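Fructose-bisphosphatase (Pyrococcus horikoshii, PDB 1VDW) probably catalyses the magnesium-dependent hydrolysis of fructose 1,6-bisphosphate to fructose 6-phosphate and phosphate, as a homodimer of the inositol monophosphatase superfamily. Local coordinates at residues Tyr196-Pro199 with Thr200-Ala203; Glu225-Ser229 with Ala230-Val234. All blocks are in the same frame, centred on the assembly; numbering follows the deposited sequence. Where two conformers were deposited one is given.

Contact 1. Residues Tyr196-Pro199 with Thr200-Ala203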
loop_
_atom_site.group_PDB
_atom_site.type_symbol
_atom_site.label_atom_id
_atom_site.label_comp_id
_atom_site.label_asym_id
_atom_site.label_seq_id
_atom_site.Cartn_x
_atom_site.Cartn_y
_atom_site.Cartn_z
ATOM N N TYR A 196 6.087 -18.645 1.028
ATOM C CA TYR A 196 5.713 -18.263 -0.332
ATOM C C TYR A 196 6.799 -17.534 -1.128
ATOM O O TYR A 196 6.921 -17.719 -2.337
ATOM C CB TYR A 196 4.468 -17.375 -0.244
ATOM C CG TYR A 196 3.996 -16.763 -1.543
ATOM C CD1 TYR A 196 3.218 -17.492 -2.441
ATOM C CD2 TYR A 196 4.297 -15.437 -1.856
ATOM C CE1 TYR A 196 2.744 -16.914 -3.619
ATOM C CE2 TYR A 196 3.830 -14.851 -3.026
ATOM C CZ TYR A 196 3.052 -15.592 -3.901
ATOM O OH TYR A 196 2.572 -15.004 -5.050
ATOM N N LEU A 197 7.572 -16.691 -0.454
ATOM C CA LEU A 197 8.621 -15.919 -1.114
ATOM C C LEU A 197 9.744 -16.764 -1.689
ATOM O O LEU A 197 10.010 -17.867 -1.220
ATOM C CB LEU A 197 9.223 -14.912 -0.132
ATOM C CG LEU A 197 8.297 -13.829 0.424
ATOM C CD1 LEU A 197 9.029 -13.052 1.506
ATOM C CD2 LEU A 197 7.848 -12.906 -0.694
ATOM N N ARG A 198 10.398 -16.228 -2.715
ATOM C CA ARG A 198 11.530 -16.889 -3.356
ATOM C C ARG A 198 12.736 -15.976 -3.155
ATOM O O ARG A 198 12.577 -14.786 -2.876
ATOM C CB ARG A 198 11.266 -17.073 -4.851
ATOM C CG ARG A 198 9.978 -17.816 -5.163
ATOM C CD ARG A 198 10.027 -19.249 -4.664
ATOM N NE ARG A 198 10.126 -20.205 -5.763
ATOM C CZ ARG A 198 9.172 -20.407 -6.666
ATOM N NH1 ARG A 198 8.037 -19.721 -6.603
ATOM N NH2 ARG A 198 9.349 -21.296 -7.635
ATOM N N PRO A 199 13.959 -16.514 -3.288
ATOM C CA PRO A 199 15.149 -15.676 -3.107
ATOM C C PRO A 199 15.143 -14.468 -4.047
ATOM O O PRO A 199 15.631 -13.393 -3.698
ATOM C CB PRO A 199 16.293 -16.642 -3.408
ATOM C CG PRO A 199 15.744 -17.954 -2.940
ATOM C CD PRO A 199 14.336 -17.926 -3.487
ATOM N N THR A 200 14.584 -14.653 -5.237
ATOM C CA THR A 200 14.508 -13.585 -6.229
ATOM C C THR A 200 13.654 -12.408 -5.752
ATOM O O THR A 200 13.880 -11.260 -6.153
ATOM C CB THR A 200 13.938 -14.115 -7.562
ATOM O OG1 THR A 200 12.739 -14.861 -7.310
ATOM C CG2 THR A 200 14.953 -15.021 -8.247
ATOM N N ASP A 201 12.677 -12.691 -4.893
ATOM C CA ASP A 201 11.798 -11.648 -4.370
ATOM C C ASP A 201 12.480 -10.764 -3.340
ATOM O O ASP A 201 12.240 -9.556 -3.279
ATOM C CB ASP A 201 10.574 -12.252 -3.670
ATOM C CG ASP A 201 9.648 -12.983 -4.610
ATOM O OD1 ASP A 201 9.379 -12.466 -5.713
ATOM O OD2 ASP A 201 9.164 -14.072 -4.225
ATOM N N ILE A 202 13.342 -11.370 -2.533
ATOM C CA ILE A 202 13.971 -10.658 -1.434
ATOM C C ILE A 202 15.442 -10.291 -1.506
ATOM O O ILE A 202 15.919 -9.534 -0.669
ATOM C CB ILE A 202 13.788 -11.452 -0.122
ATOM C CG1 ILE A 202 14.529 -12.790 -0.221
ATOM C CG2 ILE A 202 12.306 -11.699 0.136
ATOM C CD1 ILE A 202 14.600 -13.554 1.085
ATOM N N ALA A 203 16.163 -10.812 -2.490
ATOM C CA ALA A 203 17.593 -10.555 -2.568
ATOM C C ALA A 203 18.019 -9.098 -2.419
ATOM O O ALA A 203 18.795 -8.763 -1.528
ATOM C CB ALA A 203 18.155 -11.139 -3.859
HETATM O O HOH W 1 7.121 -15.741 -4.697
#
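R198 and D201 meet in a local helix-capping contact, where the chain passes from the short, weakly bonded strand 196-197 into helix 199-211. R198 holds the N-cap position, and its backbone N donates to OD2 of D201, three residues on (2.9 Å). This is the N3-to-N-cap half of a capping box. With CG anti to its carbonyl carbon (chi1 -66°), D201 folds its carboxylate back over the start of the helix, so that OD2 receives the N-H on its anti side, 28° out of the carboxylate plane. Water 1 grips OD2 a second time, donating to it at 2.7 Å and to Y196 O at 3.1 Å. D201 N also reaches R198 O (2.9 Å), and one residue on, A203 N meets P199 O (2.9 Å) nearly along the C=O axis as the helix gets under way, while I202 N bonds that oxygen weakly. Beneath the polar cap, L197 CD1 packs on I202 CG2 at 3.8 Å, the two side chains crossing at about a right angle. I175 of helix 175-184 touches L197, D201 and I202. The R198 guanidinium leads away to a salt bridge with E68. D201 OD1 lies close to D84, and D201, D84 and E68 are predicted ligands of the catalytic magnesium, consistent with the metal site of the inositol monophosphatase superfamily at a helix N-terminus.

Contact 2. Residues Glu225-Ser229 with Ala230-Val234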
loop_
_atom_site.group_PDB
_atom_site.type_symbol
_atom_site.label_atom_id
_atom_site.label_comp_id
_atom_site.label_asym_id
_atom_site.label_seq_id
_atom_site.Cartn_x
_atom_site.Cartn_y
_atom_site.Cartn_z
ATOM N N GLU A 225 20.163 -16.341 4.227
ATOM C CA GLU A 225 21.219 -16.489 3.235
ATOM C C GLU A 225 20.594 -16.498 1.849
ATOM O O GLU A 225 19.778 -17.362 1.536
ATOM C CB GLU A 225 21.991 -17.793 3.449
ATOM C CG GLU A 225 22.760 -17.863 4.755
ATOM C CD GLU A 225 23.618 -19.110 4.854
ATOM O OE1 GLU A 225 23.063 -20.225 4.749
ATOM O OE2 GLU A 225 24.847 -18.977 5.038
ATOM N N ILE A 226 20.973 -15.532 1.022
ATOM C CA ILE A 226 20.436 -15.458 -0.327
ATOM C C ILE A 226 21.117 -16.508 -1.194
ATOM O O ILE A 226 22.330 -16.468 -1.396
ATOM C CB ILE A 226 20.668 -14.065 -0.954
ATOM C CG1 ILE A 226 19.968 -12.992 -0.114
ATOM C CG2 ILE A 226 20.152 -14.047 -2.386
ATOM C CD1 ILE A 226 18.475 -13.210 0.049
ATOM N N THR A 227 20.329 -17.453 -1.695
ATOM C CA THR A 227 20.856 -18.512 -2.545
ATOM C C THR A 227 20.483 -18.215 -3.989
ATOM O O THR A 227 19.554 -17.448 -4.253
ATOM C CB THR A 227 20.273 -19.883 -2.165
ATOM O OG1 THR A 227 18.858 -19.876 -2.388
ATOM C CG2 THR A 227 20.553 -20.196 -0.704
ATOM N N PHE A 228 21.205 -18.820 -4.927
ATOM C CA PHE A 228 20.929 -18.602 -6.339
ATOM C C PHE A 228 19.876 -19.578 -6.842
ATOM O O PHE A 228 20.103 -20.330 -7.791
ATOM C CB PHE A 228 22.214 -18.739 -7.158
ATOM C CG PHE A 228 23.288 -17.767 -6.763
ATOM C CD1 PHE A 228 22.972 -16.445 -6.463
ATOM C CD2 PHE A 228 24.617 -18.164 -6.705
ATOM C CE1 PHE A 228 23.965 -15.536 -6.110
ATOM C CE2 PHE A 228 25.615 -17.261 -6.354
ATOM C CZ PHE A 228 25.290 -15.947 -6.055
ATOM N N SER A 229 18.719 -19.553 -6.193
ATOM C CA SER A 229 17.609 -20.419 -6.552
ATOM C C SER A 229 16.363 -19.585 -6.817
ATOM O O SER A 229 16.166 -18.532 -6.208
ATOM C CB SER A 229 17.328 -21.413 -5.422
ATOM O OG SER A 229 16.182 -22.194 -5.708
ATOM N N ALA A 230 15.524 -20.057 -7.731
ATOM C CA ALA A 230 14.294 -19.356 -8.067
ATOM C C ALA A 230 13.091 -20.176 -7.616
ATOM O O ALA A 230 11.946 -19.782 -7.829
ATOM C CB ALA A 230 14.227 -19.114 -9.570
ATOM N N THR A 231 13.363 -21.314 -6.980
ATOM C CA THR A 231 12.308 -22.207 -6.510
ATOM C C THR A 231 12.260 -22.362 -4.989
ATOM O O THR A 231 11.218 -22.696 -4.426
ATOM C CB THR A 231 12.465 -23.606 -7.133
ATOM O OG1 THR A 231 13.748 -24.141 -6.792
ATOM C CG2 THR A 231 12.340 -23.527 -8.646
ATOM N N GLU A 232 13.390 -22.127 -4.330
ATOM C CA GLU A 232 13.467 -22.240 -2.877
ATOM C C GLU A 232 12.487 -21.289 -2.188
ATOM O O GLU A 232 12.444 -20.099 -2.499
ATOM C CB GLU A 232 14.896 -21.940 -2.416
ATOM C CG GLU A 232 15.064 -21.813 -0.912
ATOM C CD GLU A 232 16.504 -21.546 -0.515
ATOM O OE1 GLU A 232 16.747 -21.212 0.665
ATOM O OE2 GLU A 232 17.394 -21.674 -1.382
ATOM N N LYS A 233 11.699 -21.818 -1.255
ATOM C CA LYS A 233 10.733 -21.002 -0.523
ATOM C C LYS A 233 11.420 -20.410 0.696
ATOM O O LYS A 233 12.164 -21.100 1.393
ATOM C CB LYS A 233 9.537 -21.850 -0.081
ATOM C CG LYS A 233 8.758 -22.474 -1.226
ATOM C CD LYS A 233 8.153 -21.413 -2.130
ATOM C CE LYS A 233 7.424 -22.042 -3.309
ATOM N NZ LYS A 233 8.342 -22.842 -4.167
ATOM N N VAL A 234 11.174 -19.133 0.960
ATOM C CA VAL A 234 11.803 -18.479 2.093
ATOM C C VAL A 234 10.840 -17.661 2.944
ATOM O O VAL A 234 9.847 -17.120 2.450
ATOM C CB VAL A 234 12.955 -17.551 1.620
ATOM C CG1 VAL A 234 12.417 -16.505 0.661
ATOM C CG2 VAL A 234 13.623 -16.887 2.815
HETATM O O HOH W 2 18.776 -19.986 2.477
#
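E232 meets T227 by stretching out: its CG stands opposite the backbone N (chi1 171°) and the chain runs straight on beyond it, carrying the carboxylate across the mouth of the loop. S229 likewise turns OG away from its own N (chi1 175°), which swings the hydroxyl forward over the residues that follow. The result is an ST turn, in the loop that leads from strand 215-217 to strand 234-239. S229 OG accepts T231 N at 3.2 Å and E232 N at 3.1 Å, both only modestly bent, so one hydroxyl oxygen gathers two successive amides much as a helix N-cap would, although no helix follows. E232 CB packs beside the same OG at 3.5 Å. Just upstream, F228 is the centre of an inverse gamma turn closed by a weak bond from S229 N to T227 O. The two turns bend the chain back on itself and set T227 facing E232, their side chains coming from opposite directions. T227 OG1 donates to E232 OE2 in a short bond of 2.5 Å, arriving from above the carboxylate plane, 46° out of it. T227 CG2 lies near the same oxygen. The other carboxylate oxygen, OE1, takes a bond from water 2 (3.0 Å), which also donates to E225 O, so both ends of the carboxylate are held and its rotation is restrained. F228 points away from this bend and packs against the large mixed sheet, its ring meeting F106 of strand 100-107 edge-to-face and K109, in the link to the next strand, by a cation-pi contact. On the far side of the ST turn, K233 curls back, and its NZ donates to T231 O at 2.9 Å, in the carbonyl plane.

The centres of contacts 1 and 2 lie about 7 Å apart, and contact 1 closes before contact 2 opens along the chain. Strand 234-239, a member of the five-stranded mixed sheet, joins them: L197 O and V234 N, 2.8 Å apart, form a probable hydrogen bond, and L197 and I202 pack on V234. R198 extends from contact 1 into the loop, its NE lying 2.8 Å from A230 O and 3.0 Å from T231 O, while P199 touches T227. The loop 225-234 therefore lies over the start of helix 199-211. Contact 1 holds a predicted magnesium ligand, D201, whereas contact 2 lies beside the predicted site, the side chain of A230 about 5 Å from that of E68.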